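Local coordinates for protein transcription factor SKN7 (Chaetomium thermophilum, PDB 5D5W) that binds heat-shock-element DNA through its HSF-type domain and probably controls gene expression in response to osmotic and oxidative stress, at residues Ala53-Val56 against Arg57-Lys61; Thr39-Ile42 against Leu43-Phe47. All blocks are in the same frame, centred on the assembly; numbering follows the deposited sequence.

Contact 1. Residues Ala53-Val56 against Arg57-Lys61; sequences ASFV and RQLNK. With nucleotides of chain A; nucleotides of chain C.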
loop_
_atom_site.group_PDB
_atom_site.type_symbol
_atom_site.label_atom_id
_atom_site.label_comp_id
_atom_site.label_asym_id
_atom_site.label_seq_id
_atom_site.Cartn_x
_atom_site.Cartn_y
_atom_site.Cartn_z
ATOM N N ALA B 53 1.586 -1.232 -3.954
ATOM C CA ALA B 53 2.306 -0.046 -4.390
ATOM C C ALA B 53 2.988 -0.240 -5.737
ATOM O O ALA B 53 3.059 0.694 -6.533
ATOM C CB ALA B 53 3.322 0.352 -3.337
ATOM N N SER B 54 3.472 -1.456 -5.990
ATOM C CA SER B 54 4.073 -1.805 -7.279
ATOM C C SER B 54 3.031 -1.907 -8.391
ATOM O O SER B 54 3.322 -1.612 -9.559
ATOM C CB SER B 54 4.849 -3.108 -7.155
ATOM O OG SER B 54 5.854 -2.978 -6.169
ATOM N N PHE B 55 1.816 -2.319 -8.034
ATOM C CA PHE B 55 0.699 -2.308 -8.976
ATOM C C PHE B 55 0.348 -0.881 -9.331
ATOM O O PHE B 55 0.128 -0.554 -10.485
ATOM C CB PHE B 55 -0.520 -2.992 -8.356
ATOM C CG PHE B 55 -1.736 -3.007 -9.244
ATOM C CD1 PHE B 55 -1.749 -3.752 -10.402
ATOM C CD2 PHE B 55 -2.859 -2.280 -8.906
ATOM C CE1 PHE B 55 -2.862 -3.773 -11.222
ATOM C CE2 PHE B 55 -3.983 -2.300 -9.711
ATOM C CZ PHE B 55 -3.980 -3.050 -10.877
ATOM N N VAL B 56 0.284 -0.027 -8.317
ATOM C CA VAL B 56 0.004 1.378 -8.529
ATOM C C VAL B 56 1.072 2.022 -9.418
ATOM O O VAL B 56 0.742 2.762 -10.341
ATOM C CB VAL B 56 -0.104 2.126 -7.190
ATOM C CG1 VAL B 56 -0.079 3.639 -7.401
ATOM C CG2 VAL B 56 -1.378 1.713 -6.466
ATOM N N ARG B 57 2.342 1.737 -9.145
ATOM C CA ARG B 57 3.442 2.313 -9.919
ATOM C C ARG B 57 3.314 1.999 -11.396
ATOM O O ARG B 57 3.484 2.875 -12.224
ATOM C CB ARG B 57 4.790 1.800 -9.430
ATOM C CG ARG B 57 5.990 2.414 -10.151
ATOM C CD ARG B 57 6.352 3.783 -9.596
ATOM N NE ARG B 57 7.297 4.509 -10.448
ATOM C CZ ARG B 57 6.968 5.164 -11.564
ATOM N NH1 ARG B 57 5.715 5.193 -11.998
ATOM N NH2 ARG B 57 7.905 5.798 -12.263
ATOM N N GLN B 58 3.030 0.743 -11.721
ATOM C CA GLN B 58 2.841 0.339 -13.114
ATOM C C GLN B 58 1.699 1.095 -13.779
ATOM O O GLN B 58 1.756 1.415 -14.959
ATOM C CB GLN B 58 2.554 -1.167 -13.205
ATOM C CG GLN B 58 3.784 -2.067 -13.157
ATOM C CD GLN B 58 4.578 -2.036 -14.454
ATOM O OE1 GLN B 58 5.276 -1.060 -14.750
ATOM N NE2 GLN B 58 4.474 -3.102 -15.235
ATOM N N LEU B 59 0.642 1.351 -13.028
ATOM C CA LEU B 59 -0.488 2.068 -13.572
ATOM C C LEU B 59 -0.063 3.495 -13.920
ATOM O O LEU B 59 -0.366 3.964 -15.000
ATOM C CB LEU B 59 -1.678 2.035 -12.596
ATOM C CG LEU B 59 -2.378 0.672 -12.396
ATOM C CD1 LEU B 59 -3.208 0.660 -11.125
ATOM C CD2 LEU B 59 -3.258 0.288 -13.576
ATOM N N ASN B 60 0.645 4.179 -13.024
ATOM C CA ASN B 60 1.179 5.523 -13.335
ATOM C C ASN B 60 2.261 5.517 -14.426
ATOM O O ASN B 60 2.441 6.500 -15.136
ATOM C CB ASN B 60 1.761 6.196 -12.085
ATOM C CG ASN B 60 0.700 6.674 -11.122
ATOM O OD1 ASN B 60 0.908 6.667 -9.913
ATOM N ND2 ASN B 60 -0.439 7.109 -11.651
ATOM N N LYS B 61 2.979 4.410 -14.550
ATOM C CA LYS B 61 4.037 4.267 -15.548
ATOM C C LYS B 61 3.458 4.211 -16.951
ATOM O O LYS B 61 4.043 4.749 -17.872
ATOM C CB LYS B 61 4.859 2.998 -15.278
ATOM C CG LYS B 61 6.337 3.116 -15.619
ATOM C CD LYS B 61 7.105 1.873 -15.175
ATOM C CE LYS B 61 8.620 2.071 -15.227
ATOM N NZ LYS B 61 9.380 0.782 -15.319
ATOM P P DA A 7 3.459 10.550 -13.766
ATOM O OP1 DA A 7 3.406 11.352 -15.016
ATOM O OP2 DA A 7 3.015 9.131 -13.795
ATOM O "O5'" DA A 7 4.938 10.611 -13.183
ATOM C "C5'" DA A 7 5.444 11.854 -12.655
ATOM C "C4'" DA A 7 6.856 11.686 -12.150
ATOM O "O4'" DA A 7 6.833 11.001 -10.876
ATOM C "C3'" DA A 7 7.762 10.851 -13.050
ATOM O "O3'" DA A 7 9.072 11.423 -12.999
ATOM C "C2'" DA A 7 7.717 9.484 -12.396
ATOM C "C1'" DA A 7 7.691 9.876 -10.936
ATOM N N9 DA A 7 7.186 8.864 -10.007
ATOM C C8 DA A 7 6.048 8.101 -10.107
ATOM N N7 DA A 7 5.878 7.270 -9.106
ATOM C C5 DA A 7 6.979 7.501 -8.292
ATOM C C6 DA A 7 7.392 6.932 -7.075
ATOM N N6 DA A 7 6.708 5.982 -6.433
ATOM N N1 DA A 7 8.535 7.390 -6.522
ATOM C C2 DA A 7 9.216 8.350 -7.164
ATOM N N3 DA A 7 8.939 8.950 -8.320
ATOM C C4 DA A 7 7.794 8.477 -8.837
ATOM P P DT A 6 -2.259 10.071 -10.258
ATOM O OP1 DT A 6 -2.925 10.674 -11.440
ATOM O OP2 DT A 6 -2.478 8.639 -9.936
ATOM O "O5'" DT A 6 -0.697 10.328 -10.400
ATOM C "C5'" DT A 6 -0.221 11.662 -10.597
ATOM C "C4'" DT A 6 1.285 11.658 -10.657
ATOM O "O4'" DT A 6 1.789 11.323 -9.352
ATOM C "C3'" DT A 6 1.897 10.641 -11.626
ATOM O "O3'" DT A 6 2.612 11.341 -12.651
ATOM C "C2'" DT A 6 2.800 9.785 -10.749
ATOM C "C1'" DT A 6 3.007 10.648 -9.526
ATOM N N1 DT A 6 3.289 9.916 -8.288
ATOM C C2 DT A 6 4.455 10.192 -7.613
ATOM O O2 DT A 6 5.273 11.008 -7.999
ATOM N N3 DT A 6 4.633 9.467 -6.464
ATOM C C4 DT A 6 3.781 8.518 -5.935
ATOM O O4 DT A 6 4.075 7.949 -4.890
ATOM C C5 DT A 6 2.574 8.284 -6.690
ATOM C C7 DT A 6 1.586 7.277 -6.189
ATOM C C6 DT A 6 2.388 8.989 -7.812
ATOM P P DT C 4 8.048 -6.093 -5.565
ATOM O OP1 DT C 4 8.159 -7.273 -4.674
ATOM O OP2 DT C 4 6.741 -5.408 -5.752
ATOM O "O5'" DT C 4 9.112 -5.013 -5.069
ATOM C "C5'" DT C 4 10.515 -5.330 -5.023
ATOM C "C4'" DT C 4 11.307 -4.113 -4.605
ATOM O "O4'" DT C 4 11.389 -3.159 -5.692
ATOM C "C3'" DT C 4 10.712 -3.355 -3.419
ATOM O "O3'" DT C 4 11.735 -3.171 -2.441
ATOM C "C2'" DT C 4 10.242 -2.038 -4.012
ATOM C "C1'" DT C 4 11.197 -1.857 -5.177
ATOM N N1 DT C 4 10.729 -0.994 -6.281
ATOM C C2 DT C 4 11.625 -0.110 -6.840
ATOM O O2 DT C 4 12.778 0.005 -6.456
ATOM N N3 DT C 4 11.115 0.650 -7.860
ATOM C C4 DT C 4 9.836 0.602 -8.379
ATOM O O4 DT C 4 9.528 1.332 -9.316
ATOM C C5 DT C 4 8.954 -0.350 -7.752
ATOM C C7 DT C 4 7.542 -0.452 -8.232
ATOM C C6 DT C 4 9.438 -1.093 -6.751
#

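Contact 2. Residues Thr39-Ile42 against Leu43-Phe47; sequences TKTI and LPKHF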
loop_
_atom_site.group_PDB
_atom_site.type_symbol
_atom_site.label_atom_id
_atom_site.label_comp_id
_atom_site.label_asym_id
_atom_site.label_seq_id
_atom_site.Cartn_x
_atom_site.Cartn_y
_atom_site.Cartn_z
ATOM N N THR B 39 -4.629 -7.880 -3.206
ATOM C CA THR B 39 -3.189 -7.824 -3.014
ATOM C C THR B 39 -2.625 -9.213 -2.760
ATOM O O THR B 39 -1.642 -9.602 -3.376
ATOM C CB THR B 39 -2.830 -6.899 -1.836
ATOM O OG1 THR B 39 -3.211 -5.553 -2.151
ATOM C CG2 THR B 39 -1.362 -6.928 -1.538
ATOM N N LYS B 40 -3.259 -9.977 -1.882
ATOM C CA LYS B 40 -2.657 -11.219 -1.417
ATOM C C LYS B 40 -2.971 -12.402 -2.333
ATOM O O LYS B 40 -2.192 -13.340 -2.399
ATOM C CB LYS B 40 -3.091 -11.523 0.020
ATOM C CG LYS B 40 -3.059 -10.328 0.971
ATOM C CD LYS B 40 -1.715 -10.096 1.644
ATOM C CE LYS B 40 -1.691 -8.723 2.323
ATOM N NZ LYS B 40 -1.121 -8.720 3.704
ATOM N N THR B 41 -4.096 -12.358 -3.045
ATOM C CA THR B 41 -4.560 -13.512 -3.831
ATOM C C THR B 41 -4.462 -13.321 -5.341
ATOM O O THR B 41 -4.020 -14.215 -6.053
ATOM C CB THR B 41 -6.033 -13.834 -3.511
ATOM O OG1 THR B 41 -6.219 -13.880 -2.090
ATOM C CG2 THR B 41 -6.450 -15.162 -4.133
ATOM N N ILE B 42 -4.885 -12.155 -5.819
ATOM C CA ILE B 42 -5.017 -11.888 -7.256
ATOM C C ILE B 42 -3.748 -11.271 -7.861
ATOM O O ILE B 42 -3.286 -11.694 -8.930
ATOM C CB ILE B 42 -6.233 -10.982 -7.521
ATOM C CG1 ILE B 42 -7.494 -11.646 -6.959
ATOM C CG2 ILE B 42 -6.393 -10.730 -9.011
ATOM C CD1 ILE B 42 -8.650 -10.701 -6.737
ATOM N N LEU B 43 -3.169 -10.286 -7.182
ATOM C CA LEU B 43 -1.898 -9.729 -7.654
ATOM C C LEU B 43 -0.879 -10.820 -7.968
ATOM O O LEU B 43 -0.323 -10.829 -9.057
ATOM C CB LEU B 43 -1.307 -8.725 -6.658
ATOM C CG LEU B 43 -1.712 -7.269 -6.841
ATOM C CD1 LEU B 43 -0.981 -6.406 -5.822
ATOM C CD2 LEU B 43 -1.417 -6.796 -8.260
ATOM N N PRO B 44 -0.654 -11.765 -7.037
ATOM C CA PRO B 44 0.355 -12.795 -7.296
ATOM C C PRO B 44 -0.035 -13.804 -8.373
ATOM O O PRO B 44 0.846 -14.477 -8.929
ATOM C CB PRO B 44 0.509 -13.508 -5.944
ATOM C CG PRO B 44 -0.343 -12.774 -4.967
ATOM C CD PRO B 44 -1.338 -11.989 -5.754
ATOM N N LYS B 45 -1.332 -13.933 -8.647
ATOM C CA LYS B 45 -1.787 -14.797 -9.732
ATOM C C LYS B 45 -1.311 -14.233 -11.065
ATOM O O LYS B 45 -0.781 -14.968 -11.900
ATOM C CB LYS B 45 -3.315 -14.938 -9.746
ATOM C CG LYS B 45 -3.866 -16.010 -8.818
ATOM C CD LYS B 45 -5.390 -16.004 -8.819
ATOM C CE LYS B 45 -5.965 -16.783 -7.646
ATOM N NZ LYS B 45 -7.436 -16.569 -7.518
ATOM N N HIS B 46 -1.484 -12.925 -11.244
ATOM C CA HIS B 46 -1.214 -12.275 -12.525
ATOM C C HIS B 46 0.180 -11.634 -12.630
ATOM O O HIS B 46 0.694 -11.466 -13.727
ATOM C CB HIS B 46 -2.312 -11.246 -12.812
ATOM C CG HIS B 46 -3.682 -11.848 -12.904
ATOM N ND1 HIS B 46 -4.351 -12.004 -14.100
ATOM C CD2 HIS B 46 -4.499 -12.355 -11.950
ATOM C CE1 HIS B 46 -5.523 -12.573 -13.878
ATOM N NE2 HIS B 46 -5.636 -12.798 -12.581
ATOM N N PHE B 47 0.803 -11.305 -11.504
ATOM C CA PHE B 47 2.056 -10.544 -11.520
ATOM C C PHE B 47 3.124 -11.210 -10.660
ATOM O O PHE B 47 2.891 -12.278 -10.092
ATOM C CB PHE B 47 1.777 -9.105 -11.075
ATOM C CG PHE B 47 0.847 -8.364 -11.999
ATOM C CD1 PHE B 47 1.307 -7.862 -13.208
ATOM C CD2 PHE B 47 -0.483 -8.183 -11.674
ATOM C CE1 PHE B 47 0.457 -7.188 -14.071
ATOM C CE2 PHE B 47 -1.340 -7.512 -12.532
ATOM C CZ PHE B 47 -0.870 -7.013 -13.732
#

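Contact 1. Residues Ala53-Val56 against Arg57-Lys61
Phe55 and Leu59, one helical turn apart, meet where CD1 of Leu59 comes over one face of the phenyl ring, 3.4 Å from Phe55 CE2. Phe55 CG stands anti to its own N (chi1 179°), which carries the ring along the helix to the leucine. The leucine itself is offset toward the rim of the ring. Leu8 of helix 3-12 packs on both side chains, Phe38 meets the phenyl ring edge-to-face, and Val56 rests on Trp83 and Phe85.

Four backbone bonds tie the turns together. Arg57 N gives to Ala53 O at 2.9 Å, and Gln58 N and Leu59 N follow in the same i to i+4 step to Ser54 O and Phe55 O. Asn60 N reaches Val56 O with an N-H...O angle of 167°. Helix 52-61 is the recognition helix of the winged helix-turn-helix fold of HSF-type domains, and its other side lies against the DNA.

There the chemistry is polar. Arg57, bent at chi2 (81°), lays its guanidinium over DA7 of chain A, with C8 of the base 3.4 Å above the centre of the group, while NE bonds to O6 of a guanine beyond. Its CG also touches the methyl C7 of DT4 of chain C at 3.8 Å. A methionine in its place, with no guanidinium, would probably leave that guanine O6 without this donor and the face of the adenine without the flat cation against it.

Two side chains grip the phosphates of separate strands. Ser54 OG donates to OP2 of DT4 of chain C at 2.6 Å. Asn60 ND2 reaches OP2 of DT6 of chain A at 3.1 Å and also bonds to Phe64 O, so one amide nitrogen links backbone and DNA.

Contact 2. Residues Thr39-Ile42 against Leu43-Phe47
Ile42 O receives two backbone donors from the following turn, His46 N at 3.2 Å and, weakly, Lys45 N at 3.0 Å. This is the end of helix 35-46, the first helix of the helix-turn-helix in the HSF-type domain, and it is kinked at Pro44 after a wider pi-type turn at 39-42. Proline has no N-H to offer, and its ring carbons instead lie against the carbonyl oxygens of the preceding turn: CG lies 3.2 Å from Lys40 O and CD 3.4 Å from Thr39 O. Phe47 N closes the helix on Leu43 O at 2.7 Å.

Three polar side-chain ends find partners outside the two segments. His46 NE2 bonds to Tyr17 OH, Lys40 NZ forms a salt bridge with Asp81 of the second subunit, and Thr39 OG1 bonds weakly to Asn35 O. Lys45, extended beyond CG, runs beside Thr41 in the same direction, its CG 3.3 Å from Thr41 O. Ile42 and His46 also lie side by side, with Met11 packing on both. His46 chi1 (-61°), with CG anti to the carbonyl carbon, sets the ring beside Ile42, and chi2 (-107°) turns its edge to Ile42 O, which lies in the ring plane 3.3 Å from His46 CD2.

The two contacts belong to successive helices of the helix-turn-helix, contact 2 in helix 35-46 and contact 1 in helix 52-61, their centres about 14 Å apart. They touch directly: Leu43 CD2 packs on Phe55 CD1 at 3.7 Å, and the ring of Phe47 lies beside that of Phe55. Contact 1 is largely buried, its apolar side against the domain core and its polar side against DNA bases and phosphates. Contact 2 is only partly buried; its polar ends serve the protein itself and the second subunit, with Phe47 alone packing on a phosphate. Regular helical bonding in 53-61 contrasts with the kinked turns of 39-47.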